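PDB 5K87: 2-methyl-aconitate isomerase, which catalyses the cis-trans isomerization of 2-methyl-aconitate in the 2-methylcitrate route of propionate breakdown, through base-catalysed proton abstraction coupled to rotation about its C2-C3 bond. Local coordinates for residues 70-75 / 318-323; 91-96 / 110-115; 210-215 / 252-257; 258-263 / 273-278. The protein carries 1 engineered substitution. One frame throughout, in Å; residues are numbered along the deposited sequence.

Contact 1. Residues 70-75 / 318-323. Engineered in segment 70-75: Glu75 (natural residue Lys). With MLI (malonate ion), chain C.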
loop_
_atom_site.group_PDB
_atom_site.type_symbol
_atom_site.label_atom_id
_atom_site.label_comp_id
_atom_site.label_asym_id
_atom_site.label_seq_id
_atom_site.Cartn_x
_atom_site.Cartn_y
_atom_site.Cartn_z
ATOM N N THR A 70 2.817 1.082 -4.994
ATOM C CA THR A 70 3.745 2.150 -5.327
ATOM C C THR A 70 5.073 1.492 -5.665
ATOM O O THR A 70 5.328 0.345 -5.271
ATOM C CB THR A 70 3.963 3.140 -4.171
ATOM O OG1 THR A 70 4.691 2.488 -3.122
ATOM C CG2 THR A 70 2.640 3.673 -3.630
ATOM N N SER A 71 5.932 2.210 -6.379
ATOM C CA SER A 71 7.214 1.636 -6.757
ATOM C C SER A 71 8.040 1.265 -5.519
ATOM O O SER A 71 8.762 0.260 -5.529
ATOM C CB SER A 71 7.992 2.579 -7.684
ATOM O OG SER A 71 8.416 3.743 -7.010
ATOM N N SER A 72 7.912 2.052 -4.454
ATOM C CA SER A 72 8.721 1.799 -3.266
ATOM C C SER A 72 8.144 0.697 -2.380
ATOM O O SER A 72 8.744 0.345 -1.364
ATOM C CB SER A 72 8.940 3.086 -2.471
ATOM O OG SER A 72 7.711 3.727 -2.204
ATOM N N THR A 73 7.002 0.138 -2.776
ATOM C CA THR A 73 6.392 -0.985 -2.068
ATOM C C THR A 73 6.019 -2.122 -3.012
ATOM O O THR A 73 5.152 -2.932 -2.678
ATOM C CB THR A 73 5.127 -0.573 -1.282
ATOM O OG1 THR A 73 4.133 -0.080 -2.188
ATOM C CG2 THR A 73 5.441 0.492 -0.250
ATOM N N SER A 74 6.659 -2.201 -4.177
ATOM C CA SER A 74 6.420 -3.296 -5.115
ATOM C C SER A 74 7.786 -3.873 -5.464
ATOM O O SER A 74 8.279 -3.747 -6.585
ATOM C CB SER A 74 5.665 -2.789 -6.348
ATOM O OG SER A 74 5.204 -3.861 -7.172
ATOM N N GLU A 75 8.399 -4.484 -4.449
ATOM C CA GLU A 75 9.832 -4.760 -4.417
ATOM C C GLU A 75 10.100 -6.147 -3.868
ATOM O O GLU A 75 9.495 -6.559 -2.866
ATOM C CB GLU A 75 10.571 -3.719 -3.557
ATOM C CG GLU A 75 10.488 -2.310 -4.126
ATOM C CD GLU A 75 11.466 -1.324 -3.520
ATOM O OE1 GLU A 75 12.103 -1.610 -2.495
ATOM O OE2 GLU A 75 11.611 -0.228 -4.096
ATOM N N LEU A 318 6.420 10.865 -9.360
ATOM C CA LEU A 318 7.304 11.514 -8.405
ATOM C C LEU A 318 7.426 10.642 -7.158
ATOM O O LEU A 318 6.422 10.248 -6.560
ATOM C CB LEU A 318 6.777 12.901 -8.025
ATOM C CG LEU A 318 7.787 13.713 -7.217
ATOM C CD1 LEU A 318 8.874 14.247 -8.142
ATOM C CD2 LEU A 318 7.116 14.852 -6.460
ATOM N N HIS A 319 8.662 10.349 -6.778
ATOM C CA HIS A 319 8.957 9.513 -5.630
ATOM C C HIS A 319 8.665 10.255 -4.331
ATOM O O HIS A 319 8.906 11.457 -4.215
ATOM C CB HIS A 319 10.421 9.081 -5.699
ATOM C CG HIS A 319 10.790 8.004 -4.737
ATOM N ND1 HIS A 319 11.138 8.268 -3.424
ATOM C CD2 HIS A 319 10.905 6.664 -4.889
ATOM C CE1 HIS A 319 11.432 7.140 -2.817
ATOM N NE2 HIS A 319 11.293 6.143 -3.683
ATOM N N HIS A 320 8.164 9.523 -3.338
ATOM C CA HIS A 320 7.706 10.131 -2.094
ATOM C C HIS A 320 8.846 10.676 -1.240
ATOM O O HIS A 320 8.632 11.526 -0.371
ATOM C CB HIS A 320 6.863 9.133 -1.294
ATOM C CG HIS A 320 7.656 8.038 -0.647
ATOM N ND1 HIS A 320 7.822 7.956 0.718
ATOM C CD2 HIS A 320 8.323 6.979 -1.171
ATOM C CE1 HIS A 320 8.549 6.892 1.007
ATOM N NE2 HIS A 320 8.872 6.284 -0.120
ATOM N N ALA A 321 10.058 10.186 -1.473
ATOM C CA ALA A 321 11.216 10.612 -0.694
ATOM C C ALA A 321 12.398 10.677 -1.660
ATOM O O ALA A 321 12.396 11.507 -2.563
ATOM C CB ALA A 321 11.459 9.664 0.474
ATOM N N MET A 322 13.388 9.806 -1.508
ATOM C CA MET A 322 14.398 9.652 -2.554
ATOM C C MET A 322 14.860 8.202 -2.640
ATOM O O MET A 322 15.097 7.545 -1.612
ATOM C CB MET A 322 15.600 10.589 -2.343
ATOM C CG MET A 322 16.593 10.592 -3.504
ATOM S SD MET A 322 15.855 11.016 -5.100
ATOM C CE MET A 322 15.219 12.648 -4.729
ATOM N N MET A 323 14.967 7.688 -3.861
ATOM C CA MET A 323 15.547 6.367 -4.061
ATOM C C MET A 323 16.993 6.380 -3.559
ATOM O O MET A 323 17.729 7.357 -3.763
ATOM C CB MET A 323 15.509 5.983 -5.541
ATOM C CG MET A 323 14.119 5.940 -6.149
ATOM S SD MET A 323 13.596 7.519 -6.866
ATOM C CE MET A 323 14.541 7.555 -8.383
HETATM C C1 MLI C . 6.329 6.576 -6.333
HETATM C C2 MLI C . 5.119 5.746 -6.717
HETATM C C3 MLI C . 6.840 6.142 -4.979
HETATM O O6 MLI C . 5.260 4.755 -7.473
HETATM O O7 MLI C . 3.985 6.053 -6.277
HETATM O O8 MLI C . 7.116 4.933 -4.775
HETATM O O9 MLI C . 6.982 6.994 -4.072
#
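Ser71 and Ser72, on a short 3-10 turn, face His319 and His320 across a bound malonate, and most of the polar contact runs through the ion. Malonate O8 is gripped by Ser71 OG (2.8 Å), Ser72 N and, in the conformer described, Ser72 OG; Ser71 N reaches O6 of the other carboxylate almost straight, at 170°. Leu318 joins by its backbone: its carbonyl O, hydrogen-bonded to Gln242, passes 3.7 Å from malonate C1. His319 follows with CG anti to its backbone N (chi1 -168°), a torsion that slips the imidazole between malonate and Met323: malonate O9 lies over one face, offset toward the rim, and Met323 N over the other. His319 ND1 accepts from Ala321 N at 2.9 Å, the donor tilted 27° out of the ring plane, while His319 NE2 is hydrogen-bonded to a second malonate and has Ser72 CB obliquely beside it at 4.0 Å. Replacing His319 by an alanine would probably leave the Ala321 N-H without its acceptor and the second malonate without one of its partners. His320 donates its backbone N to malonate O9 at 2.9 Å, and the same oxygen sits near the plane of its ring, 3.2 Å from His320 CD2. Ala321 sets its CB over the centre of the His320 ring. Met323, the inferred proton donor/acceptor, stands at the N-cap of helix 324-334. Two facing loops that hold a dicarboxylate between them line part of the substrate site of PrpF, consistent with the interdomain active-site cleft of the diaminopimelate epimerase fold.

Contact 2. Residues 91-96 / 110-115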
loop_
_atom_site.group_PDB
_atom_site.type_symbol
_atom_site.label_atom_id
_atom_site.label_comp_id
_atom_site.label_asym_id
_atom_site.label_seq_id
_atom_site.Cartn_x
_atom_site.Cartn_y
_atom_site.Cartn_z
ATOM N N TYR A 91 23.182 -10.216 -3.726
ATOM C CA TYR A 91 21.921 -9.491 -3.609
ATOM C C TYR A 91 21.339 -9.225 -4.999
ATOM O O TYR A 91 21.960 -8.536 -5.813
ATOM C CB TYR A 91 22.213 -8.188 -2.860
ATOM C CG TYR A 91 21.194 -7.061 -2.885
ATOM C CD1 TYR A 91 19.830 -7.289 -3.067
ATOM C CD2 TYR A 91 21.614 -5.748 -2.708
ATOM C CE1 TYR A 91 18.923 -6.235 -3.069
ATOM C CE2 TYR A 91 20.713 -4.693 -2.702
ATOM C CZ TYR A 91 19.374 -4.948 -2.891
ATOM O OH TYR A 91 18.468 -3.911 -2.896
ATOM N N LEU A 92 20.154 -9.784 -5.254
ATOM C CA LEU A 92 19.373 -9.448 -6.441
ATOM C C LEU A 92 18.122 -8.683 -6.045
ATOM O O LEU A 92 17.378 -9.102 -5.145
ATOM C CB LEU A 92 18.961 -10.693 -7.221
ATOM C CG LEU A 92 20.038 -11.354 -8.077
ATOM C CD1 LEU A 92 19.529 -12.691 -8.607
ATOM C CD2 LEU A 92 20.439 -10.438 -9.226
ATOM N N PHE A 93 17.899 -7.557 -6.709
ATOM C CA PHE A 93 16.710 -6.751 -6.515
ATOM C C PHE A 93 15.804 -6.859 -7.729
ATOM O O PHE A 93 16.252 -6.649 -8.868
ATOM C CB PHE A 93 17.094 -5.290 -6.309
ATOM C CG PHE A 93 15.923 -4.366 -6.304
ATOM C CD1 PHE A 93 14.942 -4.485 -5.331
ATOM C CD2 PHE A 93 15.781 -3.388 -7.271
ATOM C CE1 PHE A 93 13.836 -3.648 -5.317
ATOM C CE2 PHE A 93 14.674 -2.545 -7.256
ATOM C CZ PHE A 93 13.705 -2.681 -6.278
ATOM N N GLY A 94 14.535 -7.169 -7.496
ATOM C CA GLY A 94 13.541 -7.219 -8.555
ATOM C C GLY A 94 12.478 -6.156 -8.361
ATOM O O GLY A 94 11.732 -6.179 -7.374
ATOM N N GLN A 95 12.418 -5.209 -9.291
ATOM C CA GLN A 95 11.404 -4.171 -9.280
ATOM C C GLN A 95 10.177 -4.738 -9.980
ATOM O O GLN A 95 10.215 -5.010 -11.186
ATOM C CB GLN A 95 11.903 -2.942 -10.038
ATOM C CG GLN A 95 10.916 -1.775 -10.036
ATOM C CD GLN A 95 10.819 -1.118 -8.680
ATOM O OE1 GLN A 95 11.835 -0.819 -8.069
ATOM N NE2 GLN A 95 9.600 -0.907 -8.193
ATOM N N VAL A 96 9.096 -4.942 -9.236
ATOM C CA VAL A 96 7.929 -5.625 -9.776
ATOM C C VAL A 96 6.962 -4.605 -10.352
ATOM O O VAL A 96 6.473 -3.734 -9.646
ATOM C CB VAL A 96 7.241 -6.483 -8.699
ATOM C CG1 VAL A 96 6.046 -7.203 -9.292
ATOM C CG2 VAL A 96 8.236 -7.479 -8.111
ATOM N N GLY A 110 18.685 0.990 -3.304
ATOM C CA GLY A 110 19.536 1.521 -2.259
ATOM C C GLY A 110 18.899 1.497 -0.889
ATOM O O GLY A 110 19.573 1.209 0.100
ATOM N N ASN A 111 17.612 1.811 -0.814
ATOM C CA ASN A 111 16.928 1.816 0.472
ATOM C C ASN A 111 16.911 0.451 1.131
ATOM O O ASN A 111 17.018 0.347 2.354
ATOM C CB ASN A 111 15.517 2.366 0.345
ATOM C CG ASN A 111 15.489 3.871 0.446
ATOM O OD1 ASN A 111 15.850 4.435 1.483
ATOM N ND2 ASN A 111 15.080 4.541 -0.626
ATOM N N LEU A 112 16.769 -0.604 0.339
ATOM C CA LEU A 112 16.697 -1.936 0.917
ATOM C C LEU A 112 18.064 -2.497 1.306
ATOM O O LEU A 112 18.131 -3.548 1.943
ATOM C CB LEU A 112 15.964 -2.899 -0.012
ATOM C CG LEU A 112 14.457 -2.646 -0.156
ATOM C CD1 LEU A 112 13.834 -3.767 -0.974
ATOM C CD2 LEU A 112 13.752 -2.509 1.196
ATOM N N THR A 113 19.153 -1.801 0.979
ATOM C CA THR A 113 20.484 -2.310 1.290
ATOM C C THR A 113 20.705 -2.584 2.791
ATOM O O THR A 113 21.294 -3.593 3.163
ATOM C CB THR A 113 21.569 -1.381 0.705
ATOM O OG1 THR A 113 21.574 -1.509 -0.726
ATOM C CG2 THR A 113 22.931 -1.747 1.237
ATOM N N ALA A 114 20.227 -1.697 3.659
ATOM C CA ALA A 114 20.338 -1.945 5.100
ATOM C C ALA A 114 19.594 -3.221 5.511
ATOM O O ALA A 114 20.053 -3.988 6.361
ATOM C CB ALA A 114 19.804 -0.755 5.886
ATOM N N ALA A 115 18.421 -3.435 4.915
ATOM C CA ALA A 115 17.647 -4.638 5.179
ATOM C C ALA A 115 18.338 -5.882 4.628
ATOM O O ALA A 115 18.245 -6.952 5.235
ATOM C CB ALA A 115 16.234 -4.501 4.635
#
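Tyr91 and Leu112 meet where the hydroxyl end of the tyrosine comes up to the first carbon of the leucine, Tyr91 OH lying 4.0 Å from Leu112 CB with the two side chains at about a right angle. The flank of the same ring meets Thr113, whose OG1, in the conformer described, is 3.8 Å from Tyr91 CE2 and stands oblique to the ring. Farther along the strand Phe93 brings CE1 to within 4.3 Å of Leu112 CD1, an apolar touch that is again oblique. The Tyr91 ring leans this way because CG is anti to the backbone N (chi1 165°), and its orientation is fixed at the far end by a hydrogen bond between Tyr91 OH and the carbonyl O of Cys109, an inferred proton donor/acceptor. Thr113 OG1 makes a weak bond to that same carbonyl. A type I turn from Gly110 to Thr113, with Thr113 N bonded to Gly110 O, shapes the entry to the helix; the backbone N atoms of Gly110 and Asn111 bind a malonate, and Asn111, a substrate-binding residue, is steadied by Thr23, Arg384 and Met322. Leu112 is also packed by strand 24-30 and strand 75-81. Strand 89-96 thus runs between strands 75-81 and 135-143, turning Tyr91 and Phe93 toward the start of helix 113-122 and Leu92 and Val96 toward helix 43-53.

Contact 3. Residues 210-215 / 252-257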
loop_
_atom_site.group_PDB
_atom_site.type_symbol
_atom_site.label_atom_id
_atom_site.label_comp_id
_atom_site.label_asym_id
_atom_site.label_seq_id
_atom_site.Cartn_x
_atom_site.Cartn_y
_atom_site.Cartn_z
ATOM N N PRO A 210 12.723 17.546 -29.409
ATOM C CA PRO A 210 12.065 18.330 -30.461
ATOM C C PRO A 210 10.560 18.488 -30.262
ATOM O O PRO A 210 9.829 17.501 -30.174
ATOM C CB PRO A 210 12.366 17.531 -31.740
ATOM C CG PRO A 210 12.819 16.181 -31.270
ATOM C CD PRO A 210 13.498 16.425 -29.963
ATOM N N GLY A 211 10.116 19.737 -30.188
ATOM C CA GLY A 211 8.712 20.042 -30.019
ATOM C C GLY A 211 8.290 20.105 -28.567
ATOM O O GLY A 211 7.162 20.477 -28.258
ATOM N N ILE A 212 9.204 19.735 -27.672
ATOM C CA ILE A 212 8.929 19.760 -26.241
ATOM C C ILE A 212 9.786 20.802 -25.534
ATOM O O ILE A 212 9.275 21.620 -24.768
ATOM C CB ILE A 212 9.152 18.378 -25.598
ATOM C CG1 ILE A 212 8.248 17.333 -26.254
ATOM C CG2 ILE A 212 8.901 18.443 -24.094
ATOM C CD1 ILE A 212 6.769 17.607 -26.098
ATOM N N GLY A 213 11.087 20.770 -25.794
ATOM C CA GLY A 213 11.995 21.752 -25.238
ATOM C C GLY A 213 13.459 21.398 -25.390
ATOM O O GLY A 213 13.819 20.353 -25.935
ATOM N N ARG A 214 14.310 22.308 -24.925
ATOM C CA ARG A 214 15.733 22.060 -24.797
ATOM C C ARG A 214 16.032 22.149 -23.311
ATOM O O ARG A 214 15.628 23.106 -22.650
ATOM C CB ARG A 214 16.557 23.096 -25.573
ATOM C CG ARG A 214 16.721 22.789 -27.059
ATOM C CD ARG A 214 17.670 23.774 -27.738
ATOM N N PHE A 215 16.717 21.141 -22.782
ATOM C CA PHE A 215 16.958 21.068 -21.346
ATOM C C PHE A 215 18.433 20.813 -21.055
ATOM O O PHE A 215 19.001 19.833 -21.526
ATOM C CB PHE A 215 16.087 19.965 -20.718
ATOM C CG PHE A 215 14.624 20.083 -21.048
ATOM C CD1 PHE A 215 13.788 20.885 -20.286
ATOM C CD2 PHE A 215 14.083 19.398 -22.126
ATOM C CE1 PHE A 215 12.443 21.001 -20.593
ATOM C CE2 PHE A 215 12.740 19.511 -22.435
ATOM C CZ PHE A 215 11.919 20.315 -21.669
ATOM N N LEU A 252 3.532 14.185 -16.209
ATOM C CA LEU A 252 4.087 12.837 -16.215
ATOM C C LEU A 252 4.508 12.408 -17.621
ATOM O O LEU A 252 5.564 11.800 -17.800
ATOM C CB LEU A 252 3.095 11.845 -15.616
ATOM C CG LEU A 252 2.777 12.086 -14.138
ATOM C CD1 LEU A 252 1.728 11.103 -13.630
ATOM C CD2 LEU A 252 4.038 12.000 -13.287
ATOM N N ALA A 253 3.696 12.746 -18.620
ATOM C CA ALA A 253 4.024 12.411 -19.999
ATOM C C ALA A 253 5.276 13.162 -20.466
ATOM O O ALA A 253 6.127 12.610 -21.171
ATOM C CB ALA A 253 2.843 12.718 -20.908
ATOM N N LYS A 254 5.395 14.418 -20.052
ATOM C CA LYS A 254 6.551 15.228 -20.410
ATOM C C LYS A 254 7.829 14.646 -19.810
ATOM O O LYS A 254 8.829 14.476 -20.510
ATOM C CB LYS A 254 6.354 16.677 -19.972
ATOM C CG LYS A 254 7.473 17.621 -20.393
ATOM C CD LYS A 254 7.100 19.052 -20.032
ATOM C CE LYS A 254 8.199 20.036 -20.383
ATOM N NZ LYS A 254 7.825 21.415 -19.948
ATOM N N PHE A 255 7.794 14.323 -18.517
ATOM C CA PHE A 255 8.942 13.691 -17.872
ATOM C C PHE A 255 9.350 12.412 -18.582
ATOM O O PHE A 255 10.538 12.155 -18.761
ATOM C CB PHE A 255 8.649 13.376 -16.407
ATOM C CG PHE A 255 8.886 14.527 -15.480
ATOM C CD1 PHE A 255 10.163 15.025 -15.286
ATOM C CD2 PHE A 255 7.842 15.079 -14.766
ATOM C CE1 PHE A 255 10.385 16.077 -14.418
ATOM C CE2 PHE A 255 8.053 16.127 -13.893
ATOM C CZ PHE A 255 9.326 16.634 -13.723
ATOM N N GLU A 256 8.368 11.620 -18.999
ATOM C CA GLU A 256 8.678 10.360 -19.650
ATOM C C GLU A 256 9.372 10.561 -21.001
ATOM O O GLU A 256 10.296 9.826 -21.334
ATOM C CB GLU A 256 7.440 9.466 -19.757
ATOM C CG GLU A 256 7.701 8.123 -20.455
ATOM C CD GLU A 256 8.798 7.268 -19.812
ATOM O OE1 GLU A 256 9.185 7.489 -18.642
ATOM O OE2 GLU A 256 9.277 6.341 -20.493
ATOM N N THR A 257 8.917 11.547 -21.773
ATOM C CA THR A 257 9.549 11.840 -23.059
ATOM C C THR A 257 10.986 12.321 -22.861
ATOM O O THR A 257 11.887 11.915 -23.589
ATOM C CB THR A 257 8.742 12.867 -23.883
ATOM O OG1 THR A 257 7.404 12.384 -24.075
ATOM C CG2 THR A 257 9.395 13.078 -25.241
#
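Phe215 and Ile212 both rest on the aliphatic chain of Lys254. The firmer part is at the buried phenylalanine, where Phe215 CZ approaches Lys254 CE at 3.9 Å, with the ring oblique to the methylene. Lys254 leaves helix 249-266 with CG anti to the backbone N (chi1 -176°) and stays extended beyond it, a shape that carries CE across to the strand. Val209 and Leu234 also pack against the Phe215 side chain. Gly213 lies next to it, and a side chain there would run into Phe215 CZ; Ile212 and Gly213 together face Val209 in a classic beta bulge at the start of strand 213-221.

The outer part is looser. Ile212, on the exposed turn, slides past the lysine in the opposite direction, its CG2 standing 4.1 Å from both Lys254 CG and Lys254 CE. Pro210 and Gly211, just before it, are exposed in the assembly, although in the crystal this turn touches a neighbouring molecule, and Lys254 itself is only partly covered. No hydrogen bond links the two segments, and it is the lysine's methylenes, rather than its ammonium, that do the touching. The contact is therefore non-directional van der Waals packing, in which a charged residue lends its hydrocarbon to the edge of an apolar cluster between helix and strand.

Contact 4. Residues 258-263 / 273-278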
loop_
_atom_site.group_PDB
_atom_site.type_symbol
_atom_site.label_atom_id
_atom_site.label_comp_id
_atom_site.label_asym_id
_atom_site.label_seq_id
_atom_site.Cartn_x
_atom_site.Cartn_y
_atom_site.Cartn_z
ATOM N N ILE A 258 11.202 13.168 -21.861
ATOM C CA ILE A 258 12.541 13.645 -21.555
ATOM C C ILE A 258 13.430 12.478 -21.103
ATOM O O ILE A 258 14.578 12.360 -21.535
ATOM C CB ILE A 258 12.531 14.767 -20.508
ATOM C CG1 ILE A 258 11.719 15.963 -21.021
ATOM C CG2 ILE A 258 13.951 15.201 -20.217
ATOM C CD1 ILE A 258 11.400 16.998 -19.957
ATOM N N ARG A 259 12.884 11.607 -20.251
ATOM C CA ARG A 259 13.616 10.436 -19.776
ATOM C C ARG A 259 14.038 9.538 -20.946
ATOM O O ARG A 259 15.169 9.060 -20.996
ATOM C CB ARG A 259 12.784 9.645 -18.762
ATOM C CG ARG A 259 13.575 8.581 -18.002
ATOM C CD ARG A 259 12.655 7.671 -17.172
ATOM N NE ARG A 259 11.890 6.783 -18.036
ATOM C CZ ARG A 259 12.307 5.593 -18.450
ATOM N NH1 ARG A 259 13.469 5.084 -18.053
ATOM N NH2 ARG A 259 11.539 4.893 -19.266
ATOM N N ALA A 260 13.124 9.320 -21.889
ATOM C CA ALA A 260 13.419 8.504 -23.064
ATOM C C ALA A 260 14.545 9.109 -23.895
ATOM O O ALA A 260 15.462 8.413 -24.321
ATOM C CB ALA A 260 12.175 8.345 -23.908
ATOM N N HIS A 261 14.471 10.414 -24.126
ATOM C CA HIS A 261 15.507 11.079 -24.900
ATOM C C HIS A 261 16.847 11.072 -24.176
ATOM O O HIS A 261 17.898 10.937 -24.804
ATOM C CB HIS A 261 15.066 12.486 -25.296
ATOM C CG HIS A 261 14.143 12.498 -26.471
ATOM N ND1 HIS A 261 12.787 12.279 -26.357
ATOM C CD2 HIS A 261 14.390 12.647 -27.794
ATOM C CE1 HIS A 261 12.235 12.321 -27.555
ATOM N NE2 HIS A 261 13.185 12.543 -28.444
ATOM N N GLY A 262 16.815 11.180 -22.851
ATOM C CA GLY A 262 18.030 11.071 -22.066
ATOM C C GLY A 262 18.626 9.680 -22.160
ATOM O O GLY A 262 19.840 9.519 -22.288
ATOM N N ALA A 263 17.772 8.662 -22.107
ATOM C CA ALA A 263 18.230 7.281 -22.224
ATOM C C ALA A 263 18.928 7.033 -23.558
ATOM O O ALA A 263 19.945 6.341 -23.621
ATOM C CB ALA A 263 17.075 6.328 -22.056
ATOM N N ASP A 273 11.758 4.282 -28.782
ATOM C CA ASP A 273 10.611 3.490 -28.346
ATOM C C ASP A 273 10.945 2.465 -27.272
ATOM O O ASP A 273 10.041 1.942 -26.623
ATOM C CB ASP A 273 10.004 2.729 -29.526
ATOM C CG ASP A 273 9.224 3.610 -30.467
ATOM O OD1 ASP A 273 9.218 4.845 -30.286
ATOM O OD2 ASP A 273 8.618 3.050 -31.404
ATOM N N GLU A 274 12.229 2.162 -27.097
ATOM C CA GLU A 274 12.653 1.184 -26.097
ATOM C C GLU A 274 12.332 1.646 -24.680
ATOM O O GLU A 274 12.266 0.839 -23.755
ATOM C CB GLU A 274 14.154 0.923 -26.200
ATOM C CG GLU A 274 14.581 0.135 -27.416
ATOM C CD GLU A 274 16.072 -0.152 -27.401
ATOM O OE1 GLU A 274 16.529 -0.864 -26.481
ATOM O OE2 GLU A 274 16.780 0.355 -28.292
ATOM N N ALA A 275 12.121 2.947 -24.500
ATOM C CA ALA A 275 11.880 3.461 -23.157
ATOM C C ALA A 275 10.572 2.950 -22.567
ATOM O O ALA A 275 10.425 2.891 -21.349
ATOM C CB ALA A 275 11.915 4.978 -23.147
ATOM N N ALA A 276 9.631 2.566 -23.426
ATOM C CA ALA A 276 8.350 2.060 -22.952
ATOM C C ALA A 276 8.509 0.803 -22.103
ATOM O O ALA A 276 7.842 0.651 -21.082
ATOM C CB ALA A 276 7.405 1.801 -24.122
ATOM N N SER A 277 9.392 -0.092 -22.528
ATOM C CA SER A 277 9.596 -1.339 -21.813
ATOM C C SER A 277 10.679 -1.206 -20.745
ATOM O O SER A 277 10.698 -1.972 -19.781
ATOM C CB SER A 277 9.922 -2.477 -22.789
ATOM O OG SER A 277 8.772 -2.835 -23.552
ATOM N N ARG A 278 11.561 -0.224 -20.915
ATOM C CA ARG A 278 12.682 -0.014 -20.002
ATOM C C ARG A 278 12.343 1.156 -19.075
ATOM O O ARG A 278 12.833 2.271 -19.257
ATOM C CB ARG A 278 13.947 0.288 -20.812
ATOM C CG ARG A 278 15.242 0.306 -20.012
ATOM C CD ARG A 278 16.352 1.019 -20.776
ATOM N NE ARG A 278 17.615 1.009 -20.045
ATOM C CZ ARG A 278 18.632 0.201 -20.328
ATOM N NH1 ARG A 278 19.743 0.250 -19.607
ATOM N NH2 ARG A 278 18.538 -0.651 -21.340
#
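In the connection that leads from helix 249-266 back to strand 283-288, Arg259 and Ala260 of the helix meet Ala275 and Arg278 of the returning loop. Arg259 is bent at chi3 (72°), which turns its guanidinium end-on to the carbonyl of Arg278: Arg259 NH1 and Arg259 NH2 both donate to Arg278 O, at 3.1 Å and 2.9 Å respectively. The acceptor lies near the guanidinium plane; NH1 approaches in the carbonyl plane, whereas NH2 is tilted 34° from it. Ala275 O also sits at the guanidinium edge, 3.1 Å from Arg259 NH2. The rest of the group is held from outside the pair, NE by a salt bridge to Glu256 and NH1 by Pro282 O, so its rotation is fixed from several sides. Next along the helix, Ala260 CB and Ala275 CB are pressed together at 3.5 Å, tighter than usual for two carbons; their CA atoms, 5.3 Å apart, probably leave room for little more than methyl groups. With a leucine in place of Arg259, the Arg278 carbonyl would probably lose both donors and Glu256 its charged mate. This is a helix-to-loop junction stitched by one buried arginine, lying about 6 Å, between side chains, from the substrate-binding Lys283 that follows the loop.

How the contacts relate
Contacts 1 and 2 lie near the middle of the chain, their centres 12 Å apart, and touch directly: Ser74 and Ser71 bond to Val96 and Gln95, so the substrate loop is tied to strand 89-96. Contacts 3 and 4 occupy successive turns of helix 249-266 and also touch, Phe215 packing on Ile258; their centres are 11 Å apart. Contact 3 is 30 Å from contact 2, centre to centre. Along the chain, contacts 2, 3 and 4 follow one another within the span bracketed by contact 1. Contacts 1 and 2 thus contribute much of the substrate site, while contacts 3 and 4 pack that helix against the start of strand 213-221 and the loop before strand 283-288, farther out.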